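Local coordinates for putative protein (PDB 1T6T) that is of unknown function but carries a Toprim domain and may act in nucleic-acid processing, as RNase M5-like relatives with this domain do, at residues N42-S47 against D56-K61; E63-L68 against E84-Q89; I24-K29 against K33-F38. All blocks are in the same frame, centred on the assembly; numbering follows the deposited sequence.

Contact 1. Residues N42-S47 against D56-K61; sequences NVIDLS and DMLEGK
L58, whose CD2 methyl meets I44, also supplies the shortest polar bond in these two segments: its carbonyl O accepts the backbone N of K61 at 2.8 Å. This bond closes a turn over E59 and G60, which the positive phi of G60 in the third position marks as type II, and it forms just where the chain leaves the helix. No hydrogen bond links 42-47 to 56-61; the contact itself is purely apolar. I44 carries the whole strand side of it. With CG1 anti to the carbonyl carbon (chi1 -67°) and an extended second torsion, the residue reaches out by its CD1 methyl, and that one atom finds two partners. From selenomethionine M57 comes the terminal methyl: M57 CE lies 3.8 Å from I44 CD1 and 4.0 Å from I44 CG1, the two side chains advancing tip to tip. The chain of M57 bends at chi3, and its selenium SE stays slightly farther off, 4.2 Å from I44 CD1. L58 approaches otherwise, running past I44 in the opposite direction, with its CD2 3.8 Å from I44 CD1. Backbones remain well apart, the CA atoms of I44 and M57 being 9.4 Å from each other. I44 and L58 are buried, whereas M57 closes the solvent side of the contact. Helix 51-58 is thus laid over the outermost strand of this chain's sheet, 43-45; L46 touches Y51 and V54 of the same helix, while L58 reaches V23 of the adjacent strand 23-26, and V43 packs against L35 of helix 29-36.

Contact 2. Residues E63-L68 against E84-Q89; sequences EKVILL and ELLSSQ
One methyl of L86 rests against both V65 and L67, and this is the close part of the contact. CD1 of L86 is 3.8 Å from V65 CG1 and 4.0 Å from L67 CD2, so the helix meets the strand through a single branch. The V65 and L86 side chains cross at about a right angle; L67 instead slides past L86 in the opposite sense. V65 turns CG1 to its partner by placing it anti to the backbone N (chi1 176°). All three residues are buried, and no hydrogen bond joins the segments.

The helix surface turned from the strand is looser and bonds within itself. S88 and Q89, both exposed, make no contact with 63-68: S88 OG donates to L85 O at 2.6 Å, with the donor tilted 20° from the carbonyl plane, and Q89 NE2 donates to S88 OG at 2.9 Å, with an N-H...acceptor angle of 146°. A backbone spacing of 8.2 Å between the CA atoms of V65 and L86 is bridged by side chains alone. Within the unit of strand 64-67, helix 73-88 and strand 92-94, L86 also touches V93; beyond it, L86 reaches L25 of the neighbouring strand 23-26, while I66 faces helix 8-18.

Contact 3. Residues I24-K29 against K33-F38; sequences ILVEGK and KALSKF
L35 directs its CD1 methyl at two strand residues, I24 and V26, and meets each at a different angle. V26 CG1, 3.9 Å from L35 CD1, belongs to a side chain that runs past the leucine in the opposite direction. I24 crosses it at a slant, and the touching atom is the branch CG2, 4.1 Å from L35 CD1. With CG1 anti to the carbonyl carbon (chi1 -65°), CG2 is left anti to the backbone N and turned to the leucine. These three residues are buried and form the apolar floor.

Toward solvent the orientation changes: K29 and K33, one helical turn apart, lie side by side and point the same way. K33 bends at its last torsion (chi4 54°), which brings its NZ over the aliphatic part of K29, 3.1 Å from K29 CG, a tight and doubtful approach between exposed, flexible chains. The two ammonium groups, K29 NZ and K33 NZ, remain 4.5 Å apart; such nearness of like charges is probably moderated by solvent, both lysines being exposed. Beneath them K33 N donates to K29 O at 2.9 Å, the first-turn bond of the helix, with an N-H...acceptor angle of 149°. G28 is the N-cap, and its N is bonded by the carboxylate of D31 inside the first turn.

E27, directly after the strand, is consistent with the conserved glutamate of the Toprim family; its side chain packs on H74 and I78 of its own chain and on H74 of the second subunit. Strand 23-26, helix 29-36 and strand 43-45 make a beta-alpha-beta crossover of the Toprim domain, in which L35 also touches V43.

Along the chain contact 3 comes first, then contact 1, then contact 2, all within the Toprim domain and all on one parallel sheet of order 43-45, 23-26, 64-67, 92-94. The centres of contacts 1 and 2 are about 10 Å apart, those of 1 and 3 about 13 Å, and those of 2 and 3 about 17 Å. Contacts 1 and 2 place helices 51-58 and 73-88 on one face, where L58 CD1 is 3.4 Å from V65 CG2; contact 3 places helix 29-36 on the other. Strand 23-26 joins them by probable backbone hydrogen bonds to both neighbours, giving a three-layered alpha/beta core.

Contact 1. Residues N42-S47 against D56-K61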
# COMPACT_ATOMS: atom_id res chain seq x y z
N ASN B 42 2.77 19.42 -3.43
CA ASN B 42 3.13 19.16 -2.04
C ASN B 42 2.44 17.88 -1.58
O ASN B 42 1.52 17.90 -0.76
CB ASN B 42 2.73 20.35 -1.17
CG ASN B 42 3.29 20.28 0.24
OD1 ASN B 42 4.26 19.56 0.50
ND2 ASN B 42 2.68 21.03 1.15
N VAL B 43 2.93 16.76 -2.12
CA VAL B 43 2.35 15.45 -1.84
C VAL B 43 3.41 14.41 -1.49
O VAL B 43 4.49 14.40 -2.07
CB VAL B 43 1.58 14.93 -3.09
CG1 VAL B 43 0.91 13.59 -2.79
CG2 VAL B 43 0.55 15.96 -3.54
N ILE B 44 3.09 13.55 -0.53
CA ILE B 44 4.00 12.48 -0.14
C ILE B 44 3.27 11.17 -0.37
O ILE B 44 2.12 11.01 0.07
CB ILE B 44 4.39 12.54 1.36
CG1 ILE B 44 5.23 13.78 1.63
CG2 ILE B 44 5.16 11.27 1.75
CD1 ILE B 44 5.61 13.94 3.09
N ASP B 45 3.91 10.24 -1.06
CA ASP B 45 3.31 8.93 -1.30
C ASP B 45 3.88 7.97 -0.26
O ASP B 45 5.10 7.90 -0.06
CB ASP B 45 3.58 8.45 -2.73
CG ASP B 45 5.05 8.49 -3.12
OD1 ASP B 45 5.77 9.42 -2.71
OD2 ASP B 45 5.48 7.58 -3.86
N LEU B 46 3.00 7.24 0.41
CA LEU B 46 3.37 6.32 1.49
C LEU B 46 4.05 5.01 1.09
O LEU B 46 4.95 4.54 1.79
CB LEU B 46 2.13 6.02 2.33
CG LEU B 46 2.31 5.34 3.69
CD1 LEU B 46 3.11 6.24 4.63
CD2 LEU B 46 0.94 5.04 4.28
N SER B 47 3.63 4.40 -0.01
CA SER B 47 4.24 3.13 -0.41
C SER B 47 5.75 3.27 -0.54
O SER B 47 6.25 4.21 -1.16
CB SER B 47 3.65 2.65 -1.74
OG SER B 47 4.19 1.37 -2.08
N ASP B 56 9.04 11.87 10.30
CA ASP B 56 10.36 12.50 10.28
C ASP B 56 10.50 13.54 9.18
O ASP B 56 11.18 14.56 9.36
CB ASP B 56 11.45 11.43 10.14
CG ASP B 56 11.51 10.50 11.33
OD1 ASP B 56 11.06 10.90 12.43
OD2 ASP B 56 12.01 9.36 11.19
N MSE B 57 9.85 13.30 8.04
CA MSE B 57 9.89 14.23 6.91
C MSE B 57 9.15 15.53 7.20
O MSE B 57 9.53 16.59 6.71
CB MSE B 57 9.25 13.59 5.68
CG MSE B 57 10.05 12.49 5.03
SE MSE B 57 8.98 11.59 3.68
CE MSE B 57 9.12 12.89 2.26
N LEU B 58 8.08 15.44 7.99
CA LEU B 58 7.26 16.59 8.31
C LEU B 58 7.65 17.37 9.56
O LEU B 58 7.35 18.56 9.68
CB LEU B 58 5.80 16.16 8.43
CG LEU B 58 5.19 15.42 7.24
CD1 LEU B 58 3.79 14.95 7.59
CD2 LEU B 58 5.17 16.33 6.02
N GLU B 59 8.30 16.69 10.50
CA GLU B 59 8.70 17.30 11.76
C GLU B 59 9.37 18.66 11.60
O GLU B 59 10.37 18.79 10.88
CB GLU B 59 9.64 16.38 12.53
CG GLU B 59 9.82 16.80 13.98
CD GLU B 59 10.87 15.98 14.70
OE1 GLU B 59 11.07 14.80 14.34
OE2 GLU B 59 11.48 16.53 15.64
N GLY B 60 8.82 19.66 12.27
CA GLY B 60 9.38 21.00 12.22
C GLY B 60 9.22 21.74 10.90
O GLY B 60 9.73 22.85 10.75
N LYS B 61 8.52 21.14 9.95
CA LYS B 61 8.32 21.77 8.65
C LYS B 61 6.85 22.04 8.36
O LYS B 61 6.49 23.11 7.86
CB LYS B 61 8.91 20.90 7.54
CG LYS B 61 10.41 20.73 7.63
CD LYS B 61 10.94 19.93 6.46
CE LYS B 61 12.45 19.81 6.51
NZ LYS B 61 12.96 19.09 5.31

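Contact 2. Residues E63-L68 against E84-Q89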
# COMPACT_ATOMS: atom_id res chain seq x y z
N GLU B 63 2.76 21.58 10.01
CA GLU B 63 1.96 21.29 11.20
C GLU B 63 0.67 20.58 10.83
O GLU B 63 0.06 19.92 11.67
CB GLU B 63 1.61 22.60 11.92
CG GLU B 63 2.82 23.40 12.38
CD GLU B 63 2.43 24.77 12.90
OE1 GLU B 63 3.31 25.50 13.40
OE2 GLU B 63 1.23 25.13 12.80
N LYS B 64 0.25 20.72 9.58
CA LYS B 64 -0.99 20.12 9.12
C LYS B 64 -0.80 19.15 7.97
O LYS B 64 0.03 19.37 7.08
CB LYS B 64 -1.96 21.23 8.70
CG LYS B 64 -3.41 20.79 8.58
CD LYS B 64 -4.30 21.90 8.04
CE LYS B 64 -4.21 23.18 8.86
NZ LYS B 64 -2.89 23.87 8.73
N VAL B 65 -1.58 18.07 7.99
CA VAL B 65 -1.51 17.05 6.96
C VAL B 65 -2.90 16.72 6.42
O VAL B 65 -3.83 16.48 7.18
CB VAL B 65 -0.88 15.75 7.49
CG1 VAL B 65 -0.91 14.69 6.41
CG2 VAL B 65 0.54 16.00 7.95
N ILE B 66 -3.03 16.72 5.10
CA ILE B 66 -4.28 16.39 4.46
C ILE B 66 -4.22 14.91 4.06
O ILE B 66 -3.37 14.52 3.26
CB ILE B 66 -4.51 17.25 3.20
CG1 ILE B 66 -4.66 18.72 3.60
CG2 ILE B 66 -5.73 16.76 2.45
CD1 ILE B 66 -4.65 19.68 2.43
N LEU B 67 -5.09 14.09 4.62
CA LEU B 67 -5.10 12.66 4.29
C LEU B 67 -5.96 12.42 3.06
O LEU B 67 -7.13 12.80 3.03
CB LEU B 67 -5.65 11.84 5.47
CG LEU B 67 -4.88 11.94 6.78
CD1 LEU B 67 -5.50 11.00 7.80
CD2 LEU B 67 -3.41 11.59 6.55
N LEU B 68 -5.37 11.81 2.04
CA LEU B 68 -6.09 11.53 0.81
C LEU B 68 -5.91 10.10 0.33
O LEU B 68 -5.44 9.88 -0.78
CB LEU B 68 -5.66 12.47 -0.32
CG LEU B 68 -6.47 13.73 -0.61
CD1 LEU B 68 -6.07 14.25 -1.98
CD2 LEU B 68 -7.97 13.42 -0.58
N GLU B 84 -4.20 8.17 13.32
CA GLU B 84 -3.79 7.92 14.69
C GLU B 84 -2.32 8.27 14.91
O GLU B 84 -1.97 8.92 15.90
CB GLU B 84 -4.06 6.45 15.04
CG GLU B 84 -3.66 6.03 16.46
CD GLU B 84 -4.23 6.94 17.54
OE1 GLU B 84 -5.39 7.39 17.41
OE2 GLU B 84 -3.51 7.18 18.54
N LEU B 85 -1.46 7.84 14.00
CA LEU B 85 -0.03 8.11 14.13
C LEU B 85 0.28 9.60 14.10
O LEU B 85 0.95 10.12 14.99
CB LEU B 85 0.76 7.42 13.02
CG LEU B 85 2.27 7.73 13.03
CD1 LEU B 85 2.88 7.32 14.36
CD2 LEU B 85 2.95 7.00 11.88
N LEU B 86 -0.20 10.29 13.08
CA LEU B 86 0.07 11.72 12.97
C LEU B 86 -0.47 12.51 14.15
O LEU B 86 0.21 13.38 14.68
CB LEU B 86 -0.48 12.26 11.64
CG LEU B 86 0.28 11.73 10.41
CD1 LEU B 86 -0.46 12.09 9.14
CD2 LEU B 86 1.70 12.30 10.38
N SER B 87 -1.69 12.20 14.58
CA SER B 87 -2.24 12.93 15.71
C SER B 87 -1.41 12.65 16.97
O SER B 87 -1.21 13.54 17.80
CB SER B 87 -3.72 12.56 15.93
OG SER B 87 -3.87 11.19 16.26
N SER B 88 -0.92 11.42 17.11
CA SER B 88 -0.12 11.06 18.28
C SER B 88 1.20 11.82 18.31
O SER B 88 1.77 12.02 19.38
CB SER B 88 0.17 9.55 18.31
OG SER B 88 1.20 9.20 17.41
N GLN B 89 1.67 12.23 17.14
CA GLN B 89 2.94 12.95 17.05
C GLN B 89 2.79 14.47 17.06
O GLN B 89 3.77 15.20 16.89
CB GLN B 89 3.70 12.53 15.78
CG GLN B 89 3.92 11.02 15.66
CD GLN B 89 4.70 10.44 16.83
OE1 GLN B 89 5.79 10.91 17.15
NE2 GLN B 89 4.14 9.41 17.47

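Contact 3. Residues I24-K29 against K33-F38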
# COMPACT_ATOMS: atom_id res chain seq x y z
N ILE B 24 -0.09 16.89 1.58
CA ILE B 24 -1.08 15.88 1.23
C ILE B 24 -0.41 14.52 1.26
O ILE B 24 0.70 14.35 0.75
CB ILE B 24 -1.62 16.13 -0.20
CG1 ILE B 24 -2.38 17.45 -0.24
CG2 ILE B 24 -2.48 14.94 -0.65
CD1 ILE B 24 -2.70 17.95 -1.64
N LEU B 25 -1.09 13.54 1.87
CA LEU B 25 -0.56 12.19 1.94
C LEU B 25 -1.43 11.25 1.12
O LEU B 25 -2.66 11.23 1.27
CB LEU B 25 -0.53 11.69 3.39
CG LEU B 25 0.29 12.46 4.42
CD1 LEU B 25 0.35 11.65 5.72
CD2 LEU B 25 1.70 12.72 3.90
N VAL B 26 -0.80 10.49 0.23
CA VAL B 26 -1.51 9.52 -0.60
C VAL B 26 -0.77 8.20 -0.48
O VAL B 26 0.32 8.14 0.07
CB VAL B 26 -1.58 9.95 -2.10
CG1 VAL B 26 -2.34 11.27 -2.23
CG2 VAL B 26 -0.18 10.07 -2.69
N GLU B 27 -1.37 7.15 -1.02
CA GLU B 27 -0.77 5.84 -0.94
C GLU B 27 0.30 5.58 -1.99
O GLU B 27 1.41 5.17 -1.66
CB GLU B 27 -1.86 4.77 -1.07
CG GLU B 27 -1.66 3.56 -0.18
CD GLU B 27 -0.32 2.88 -0.39
OE1 GLU B 27 -0.09 2.35 -1.50
OE2 GLU B 27 0.49 2.89 0.55
N GLY B 28 -0.03 5.83 -3.25
CA GLY B 28 0.91 5.53 -4.31
C GLY B 28 1.49 6.63 -5.17
O GLY B 28 1.01 7.76 -5.22
N LYS B 29 2.55 6.26 -5.89
CA LYS B 29 3.24 7.18 -6.77
C LYS B 29 2.31 7.66 -7.88
O LYS B 29 2.42 8.79 -8.34
CB LYS B 29 4.48 6.50 -7.36
CG LYS B 29 5.43 7.44 -8.08
CD LYS B 29 6.73 6.74 -8.46
CE LYS B 29 6.49 5.56 -9.40
NZ LYS B 29 7.76 4.89 -9.78
N LYS B 33 1.24 11.35 -9.00
CA LYS B 33 1.34 11.81 -10.38
C LYS B 33 0.03 12.43 -10.86
O LYS B 33 0.03 13.44 -11.56
CB LYS B 33 1.72 10.64 -11.30
CG LYS B 33 3.18 10.25 -11.18
CD LYS B 33 3.55 9.11 -12.12
CE LYS B 33 5.06 8.95 -12.21
NZ LYS B 33 5.69 8.78 -10.87
N ALA B 34 -1.09 11.83 -10.46
CA ALA B 34 -2.40 12.33 -10.84
C ALA B 34 -2.60 13.75 -10.30
O ALA B 34 -3.14 14.62 -10.99
CB ALA B 34 -3.49 11.41 -10.31
N LEU B 35 -2.17 13.98 -9.07
CA LEU B 35 -2.30 15.30 -8.46
C LEU B 35 -1.37 16.31 -9.12
O LEU B 35 -1.71 17.49 -9.26
CB LEU B 35 -1.99 15.22 -6.96
CG LEU B 35 -3.05 14.49 -6.14
CD1 LEU B 35 -2.53 14.21 -4.73
CD2 LEU B 35 -4.32 15.34 -6.10
N SER B 36 -0.19 15.84 -9.52
CA SER B 36 0.80 16.70 -10.16
C SER B 36 0.25 17.32 -11.45
O SER B 36 0.59 18.44 -11.80
CB SER B 36 2.06 15.89 -10.47
OG SER B 36 3.06 16.71 -11.04
N LYS B 37 -0.62 16.58 -12.14
CA LYS B 37 -1.21 17.08 -13.38
C LYS B 37 -2.05 18.33 -13.15
O LYS B 37 -2.25 19.13 -14.07
CB LYS B 37 -2.06 15.99 -14.03
CG LYS B 37 -1.25 14.80 -14.50
CD LYS B 37 -2.10 13.81 -15.28
CE LYS B 37 -1.26 12.65 -15.79
NZ LYS B 37 -0.13 13.13 -16.62
N PHE B 38 -2.54 18.50 -11.93
CA PHE B 38 -3.36 19.65 -11.57
C PHE B 38 -2.52 20.68 -10.82
O PHE B 38 -3.05 21.56 -10.15
CB PHE B 38 -4.55 19.21 -10.72
CG PHE B 38 -5.54 18.36 -11.46
CD1 PHE B 38 -6.48 18.95 -12.30
CD2 PHE B 38 -5.51 16.98 -11.35
CE1 PHE B 38 -7.38 18.17 -13.03
CE2 PHE B 38 -6.40 16.18 -12.07
CZ PHE B 38 -7.34 16.78 -12.91